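Local coordinates for protein 3-deoxy-D-manno-octulosonate 8-phosphate phosphatase KdsC (Haemophilus influenzae Rd, PDB 1J8D) that hydrolyses 3-deoxy-D-manno-octulosonate 8-phosphate to KDO and inorganic phosphate, with magnesium as cofactor, in the biosynthesis of lipopolysaccharide, at residues I12-G17 with V56-D61; E100-I105 with A116-S121. One frame throughout, in Å; residues are numbered along the deposited sequence.

Interaction 1. Residues I12-G17 with V56-D61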
loop_
_atom_site.group_PDB
_atom_site.type_symbol
_atom_site.label_atom_id
_atom_site.label_comp_id
_atom_site.label_asym_id
_atom_site.label_seq_id
_atom_site.Cartn_x
_atom_site.Cartn_y
_atom_site.Cartn_z
ATOM N N ILE A 12 -2.900 25.979 3.285
ATOM C CA ILE A 12 -4.161 25.289 3.171
ATOM C C ILE A 12 -3.864 24.066 2.316
ATOM O O ILE A 12 -3.326 24.184 1.208
ATOM C CB ILE A 12 -5.184 26.133 2.439
ATOM C CG1 ILE A 12 -5.271 27.512 3.094
ATOM C CG2 ILE A 12 -6.508 25.385 2.387
ATOM C CD1 ILE A 12 -6.156 28.467 2.362
ATOM N N THR A 13 -4.222 22.892 2.824
ATOM C CA THR A 13 -3.964 21.655 2.093
ATOM C C THR A 13 -5.258 20.896 1.859
ATOM O O THR A 13 -6.157 20.965 2.685
ATOM C CB THR A 13 -3.026 20.736 2.914
ATOM O OG1 THR A 13 -2.953 19.440 2.304
ATOM C CG2 THR A 13 -3.567 20.572 4.343
ATOM N N ASP A 14 -5.349 20.202 0.726
ATOM C CA ASP A 14 -6.506 19.346 0.437
ATOM C C ASP A 14 -6.150 18.072 1.223
ATOM O O ASP A 14 -5.022 17.934 1.740
ATOM C CB ASP A 14 -6.616 19.021 -1.076
ATOM C CG ASP A 14 -7.877 18.187 -1.426
ATOM O OD1 ASP A 14 -7.914 17.547 -2.514
ATOM O OD2 ASP A 14 -8.835 18.169 -0.614
ATOM N N VAL A 15 -7.074 17.125 1.309
ATOM C CA VAL A 15 -6.766 15.940 2.072
ATOM C C VAL A 15 -6.596 14.698 1.231
ATOM O O VAL A 15 -5.487 14.167 1.115
ATOM C CB VAL A 15 -7.859 15.627 3.107
ATOM C CG1 VAL A 15 -7.518 14.336 3.822
ATOM C CG2 VAL A 15 -8.026 16.776 4.074
ATOM N N ASP A 16 -7.698 14.208 0.672
ATOM C CA ASP A 16 -7.624 12.989 -0.113
ATOM C C ASP A 16 -6.893 13.330 -1.343
ATOM O O ASP A 16 -7.372 14.140 -2.157
ATOM C CB ASP A 16 -9.001 12.493 -0.460
ATOM C CG ASP A 16 -9.798 12.233 0.748
ATOM O OD1 ASP A 16 -9.332 11.426 1.569
ATOM O OD2 ASP A 16 -10.871 12.834 0.885
ATOM N N GLY A 17 -5.724 12.720 -1.467
ATOM C CA GLY A 17 -4.862 12.994 -2.601
ATOM C C GLY A 17 -3.591 13.731 -2.181
ATOM O O GLY A 17 -2.564 13.664 -2.861
ATOM N N VAL A 56 -7.001 23.004 6.596
ATOM C CA VAL A 56 -7.297 21.837 5.796
ATOM C C VAL A 56 -8.583 22.130 5.061
ATOM O O VAL A 56 -9.531 22.690 5.613
ATOM C CB VAL A 56 -7.482 20.549 6.694
ATOM C CG1 VAL A 56 -8.126 19.420 5.900
ATOM C CG2 VAL A 56 -6.130 20.083 7.226
ATOM N N LEU A 57 -8.587 21.760 3.792
ATOM C CA LEU A 57 -9.751 21.918 2.946
ATOM C C LEU A 57 -10.040 20.574 2.285
ATOM O O LEU A 57 -9.185 20.015 1.616
ATOM C CB LEU A 57 -9.493 22.962 1.860
ATOM C CG LEU A 57 -10.202 24.304 1.988
ATOM C CD1 LEU A 57 -10.097 25.059 0.668
ATOM C CD2 LEU A 57 -11.675 24.059 2.314
ATOM N N SER A 58 -11.230 20.042 2.500
ATOM C CA SER A 58 -11.601 18.788 1.859
ATOM C C SER A 58 -13.090 18.781 1.497
ATOM O O SER A 58 -13.910 19.380 2.179
ATOM C CB SER A 58 -11.288 17.601 2.768
ATOM O OG SER A 58 -11.730 16.381 2.185
ATOM N N GLY A 59 -13.437 18.104 0.407
ATOM C CA GLY A 59 -14.843 18.035 0.030
ATOM C C GLY A 59 -15.510 16.953 0.853
ATOM O O GLY A 59 -16.712 16.906 0.984
ATOM N N ARG A 60 -14.701 16.075 1.420
ATOM C CA ARG A 60 -15.210 14.985 2.223
ATOM C C ARG A 60 -15.057 15.295 3.709
ATOM O O ARG A 60 -13.984 15.652 4.178
ATOM C CB ARG A 60 -14.452 13.700 1.880
ATOM C CG ARG A 60 -14.511 13.350 0.412
ATOM C CD ARG A 60 -13.858 12.018 0.117
ATOM N NE ARG A 60 -14.717 11.207 -0.738
ATOM C CZ ARG A 60 -15.611 10.331 -0.280
ATOM N NH1 ARG A 60 -15.752 10.155 1.024
ATOM N NH2 ARG A 60 -16.363 9.626 -1.121
ATOM N N ASP A 61 -16.150 15.170 4.440
ATOM C CA ASP A 61 -16.143 15.391 5.861
ATOM C C ASP A 61 -16.306 13.998 6.440
ATOM O O ASP A 61 -17.134 13.221 5.952
ATOM C CB ASP A 61 -17.326 16.267 6.257
ATOM C CG ASP A 61 -17.277 16.679 7.714
ATOM O OD1 ASP A 61 -17.967 17.668 8.089
ATOM O OD2 ASP A 61 -16.535 16.003 8.465
HETATM O O HOH W 1 -10.035 15.433 0.258
HETATM O O HOH W 2 -11.621 17.411 -2.486
HETATM O O HOH W 3 -11.238 13.586 3.390
#

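Interaction 2. Residues E100-I105 with A116-S121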
loop_
_atom_site.group_PDB
_atom_site.type_symbol
_atom_site.label_atom_id
_atom_site.label_comp_id
_atom_site.label_asym_id
_atom_site.label_seq_id
_atom_site.Cartn_x
_atom_site.Cartn_y
_atom_site.Cartn_z
ATOM N N GLU A 100 -1.642 36.597 -0.868
ATOM C CA GLU A 100 -0.216 36.584 -1.163
ATOM C C GLU A 100 0.577 35.944 -0.030
ATOM O O GLU A 100 1.769 35.674 -0.151
ATOM C CB GLU A 100 0.284 38.017 -1.411
ATOM C CG GLU A 100 -0.223 38.644 -2.712
ATOM C CD GLU A 100 -1.689 39.083 -2.655
ATOM O OE1 GLU A 100 -2.329 39.145 -3.737
ATOM O OE2 GLU A 100 -2.196 39.379 -1.540
ATOM N N GLN A 101 -0.074 35.701 1.088
ATOM C CA GLN A 101 0.651 35.091 2.189
ATOM C C GLN A 101 0.253 33.650 2.366
ATOM O O GLN A 101 0.750 32.972 3.269
ATOM C CB GLN A 101 0.377 35.839 3.490
ATOM C CG GLN A 101 0.696 37.310 3.405
ATOM C CD GLN A 101 0.343 38.062 4.674
ATOM O OE1 GLN A 101 -0.766 37.926 5.219
ATOM N NE2 GLN A 101 1.276 38.874 5.145
ATOM N N THR A 102 -0.645 33.173 1.506
ATOM C CA THR A 102 -1.098 31.817 1.666
ATOM C C THR A 102 -0.797 30.852 0.550
ATOM O O THR A 102 -0.893 31.174 -0.644
ATOM C CB THR A 102 -2.617 31.758 2.008
ATOM O OG1 THR A 102 -3.330 31.106 0.959
ATOM C CG2 THR A 102 -3.168 33.129 2.234
ATOM N N ALA A 103 -0.412 29.652 0.992
ATOM C CA ALA A 103 -0.080 28.555 0.125
ATOM C C ALA A 103 -1.197 27.511 0.176
ATOM O O ALA A 103 -1.813 27.294 1.217
ATOM C CB ALA A 103 1.220 27.943 0.578
ATOM N N TYR A 104 -1.432 26.866 -0.955
ATOM C CA TYR A 104 -2.428 25.813 -1.062
ATOM C C TYR A 104 -1.764 24.600 -1.715
ATOM O O TYR A 104 -1.066 24.766 -2.694
ATOM C CB TYR A 104 -3.585 26.251 -1.967
ATOM C CG TYR A 104 -4.676 25.206 -2.011
ATOM C CD1 TYR A 104 -5.689 25.193 -1.048
ATOM C CD2 TYR A 104 -4.667 24.189 -2.975
ATOM C CE1 TYR A 104 -6.667 24.187 -1.039
ATOM C CE2 TYR A 104 -5.640 23.180 -2.979
ATOM C CZ TYR A 104 -6.640 23.195 -1.995
ATOM O OH TYR A 104 -7.618 22.237 -1.987
ATOM N N ILE A 105 -1.969 23.391 -1.204
ATOM C CA ILE A 105 -1.393 22.204 -1.857
ATOM C C ILE A 105 -2.529 21.265 -2.291
ATOM O O ILE A 105 -3.350 20.833 -1.471
ATOM C CB ILE A 105 -0.318 21.454 -0.925
ATOM C CG1 ILE A 105 0.075 20.100 -1.537
ATOM C CG2 ILE A 105 -0.831 21.302 0.505
ATOM C CD1 ILE A 105 1.213 19.337 -0.773
ATOM N N ALA A 116 -6.201 29.213 -7.805
ATOM C CA ALA A 116 -6.482 30.594 -8.238
ATOM C C ALA A 116 -6.723 31.554 -7.087
ATOM O O ALA A 116 -6.311 32.711 -7.142
ATOM C CB ALA A 116 -7.681 30.617 -9.165
ATOM N N ALA A 117 -7.383 31.090 -6.033
ATOM C CA ALA A 117 -7.641 31.971 -4.894
ATOM C C ALA A 117 -6.415 32.258 -3.994
ATOM O O ALA A 117 -6.347 33.309 -3.338
ATOM C CB ALA A 117 -8.769 31.388 -4.045
ATOM N N CYS A 118 -5.462 31.321 -3.966
ATOM C CA CYS A 118 -4.258 31.408 -3.115
ATOM C C CYS A 118 -2.997 31.895 -3.844
ATOM O O CYS A 118 -2.701 31.473 -4.961
ATOM C CB CYS A 118 -4.000 30.039 -2.455
ATOM S SG CYS A 118 -5.295 29.506 -1.261
ATOM N N GLY A 119 -2.257 32.787 -3.195
ATOM C CA GLY A 119 -1.059 33.341 -3.816
ATOM C C GLY A 119 -0.117 32.282 -4.326
ATOM O O GLY A 119 0.377 32.343 -5.467
ATOM N N THR A 120 0.125 31.295 -3.474
ATOM C CA THR A 120 1.033 30.209 -3.808
ATOM C C THR A 120 0.323 28.851 -3.802
ATOM O O THR A 120 -0.456 28.521 -2.886
ATOM C CB THR A 120 2.232 30.175 -2.823
ATOM O OG1 THR A 120 2.926 31.431 -2.866
ATOM C CG2 THR A 120 3.196 29.073 -3.197
ATOM N N SER A 121 0.601 28.063 -4.831
ATOM C CA SER A 121 -0.007 26.762 -4.961
ATOM C C SER A 121 0.997 25.647 -5.267
ATOM O O SER A 121 1.985 25.836 -5.983
ATOM C CB SER A 121 -1.072 26.829 -6.044
ATOM O OG SER A 121 -0.518 27.380 -7.219
HETATM O O HOH W 4 1.303 32.896 -1.370
#

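Interaction 1. Residues I12-G17 with V56-D61
Asp16 meets Arg60 because each sets its CG anti to its own carbonyl carbon, beside the backbone N (chi1 of Asp16 -59°). The two side chains then cross at about a right angle. Asp16 OD2 rests against the aliphatic shaft of the arginine, 3.2 Å from Arg60 CD, while the carboxylate and guanidinium planes stand 78° apart. With Asp16 OD2 and Arg60 NE separated by 4.5 Å, this is not a salt bridge. The polar ends are engaged elsewhere: Asp16 OD1 with Lys34, Arg60 with Glu31 and with the terminal carboxylate of Gln180 of the second subunit.

Ser58 OG accepts the backbone N-H of Arg60, closing an ST turn just past the strand. The same hydroxyl shares two waters with Asp16. One of them sits 2.7 Å from Ser58 OG, accepts from the backbone N of Asp16 and donates to OD2 of both Asp14 and Asp16, tying the two loops together. Asp14 OD2 lies 2.9 Å from Leu57 O, an approach of two acceptors that Lys84 NZ, weakly hydrogen-bonded to Leu57 O and in a long, weak ion pair with Asp14 OD2, may ease.

Apolar contacts and strand pairing complete the interface. Val15 CG2 lies 3.2 Å from Val56 CG1, so close that the exact distance is doubtful, and Ile12 CG2 lies alongside Leu57 CG. Thr13 pairs in parallel with Val56, and the 2.8 Å bond from Leu57 N to Thr13 O is nearly straight (169°).

Two adjacent parallel strands thus run on into segments that carry the DxD signature (Asp14, Asp16) and a serine fitting motif II of the haloacid dehalogenase fold. Asp14 and Asp16 are inferred magnesium ligands, and by similarity Asp16 and Arg60 bind substrate.

Interaction 2. Residues E100-I105 with A116-S121
Thr102, Tyr104 and Thr120 make the first shell, two backbone bonds joining parallel strands. Thr120 N donates to Thr102 O at 3.0 Å, nearly straight at 169°. Thr120 O in turn takes the N-H of Tyr104 at 2.7 Å, a more bent bond (143°). Thr120 therefore spends both backbone groups on the residues flanking Ala103, its partner in register. The CA-H of Ala103 also points at Thr120 O, and Ser121 CA makes a similar approach to Tyr104 O.

Cys118 packs against Thr102 and Tyr104. With its SG next to its own backbone N and anti to the carbonyl carbon, the sulfur comes 3.7 Å from Tyr104 CB and 3.4 Å from Thr102 OG1. It is a sulfur-aromatic neighbour too, lying obliquely 5.4 Å from the centroid of the Tyr104 ring, 65° off the normal. Tyr104 holds CG anti to its backbone N, which leads the ring away from the sulfur, and its OH is bonded to Asp111 and weakly to Lys84.

A water bridges the two segments at the start of the strand. It donates to Thr102 O at 2.9 Å, more weakly to Glu100 O, and sits 2.6 Å from Thr120 OG1. Here Gly119, with no side chain, lets the backbones close in, its CA 4.3 Å from Glu100 CA. The carbonyl of Gly119 is held by Lys4, and the N-H of Ser121 by Asp136.

The contact closes a beta-alpha-beta unit: strand 102-106 leads through helix 112-117, which ends at Ala117, into strand 120-123. Strand 10-13 borders strand 102-106 on its other edge, and helix 84-95 packs on Thr102 and Cys118 through Met92 and Cys88.

In the fold
Interaction 1 is complete before interaction 2 begins along the chain, yet they share one parallel sheet in which strands 10-13 and 102-106 are neighbours. Their centres are 15 Å apart, but their edges are stitched directly by probable hydrogen bonds, Ile12 N to Ala103 O at 2.7 Å and Ile105 N to Ile12 O at 2.9 Å. Side chains meet as well, Thr13 CB lying 3.3 Å from Ile105 CG2, and Tyr104 CD1 comes 3.4 Å from the backbone Ile12 O. Interaction 1 reaches the active site directly. Interaction 2 reaches it through Tyr104, whose side chain comes within about 3 Å of those of Asp14 and Lys84. Asp107, the other inferred magnesium ligand, follows strand 102-106 and approaches Asp14.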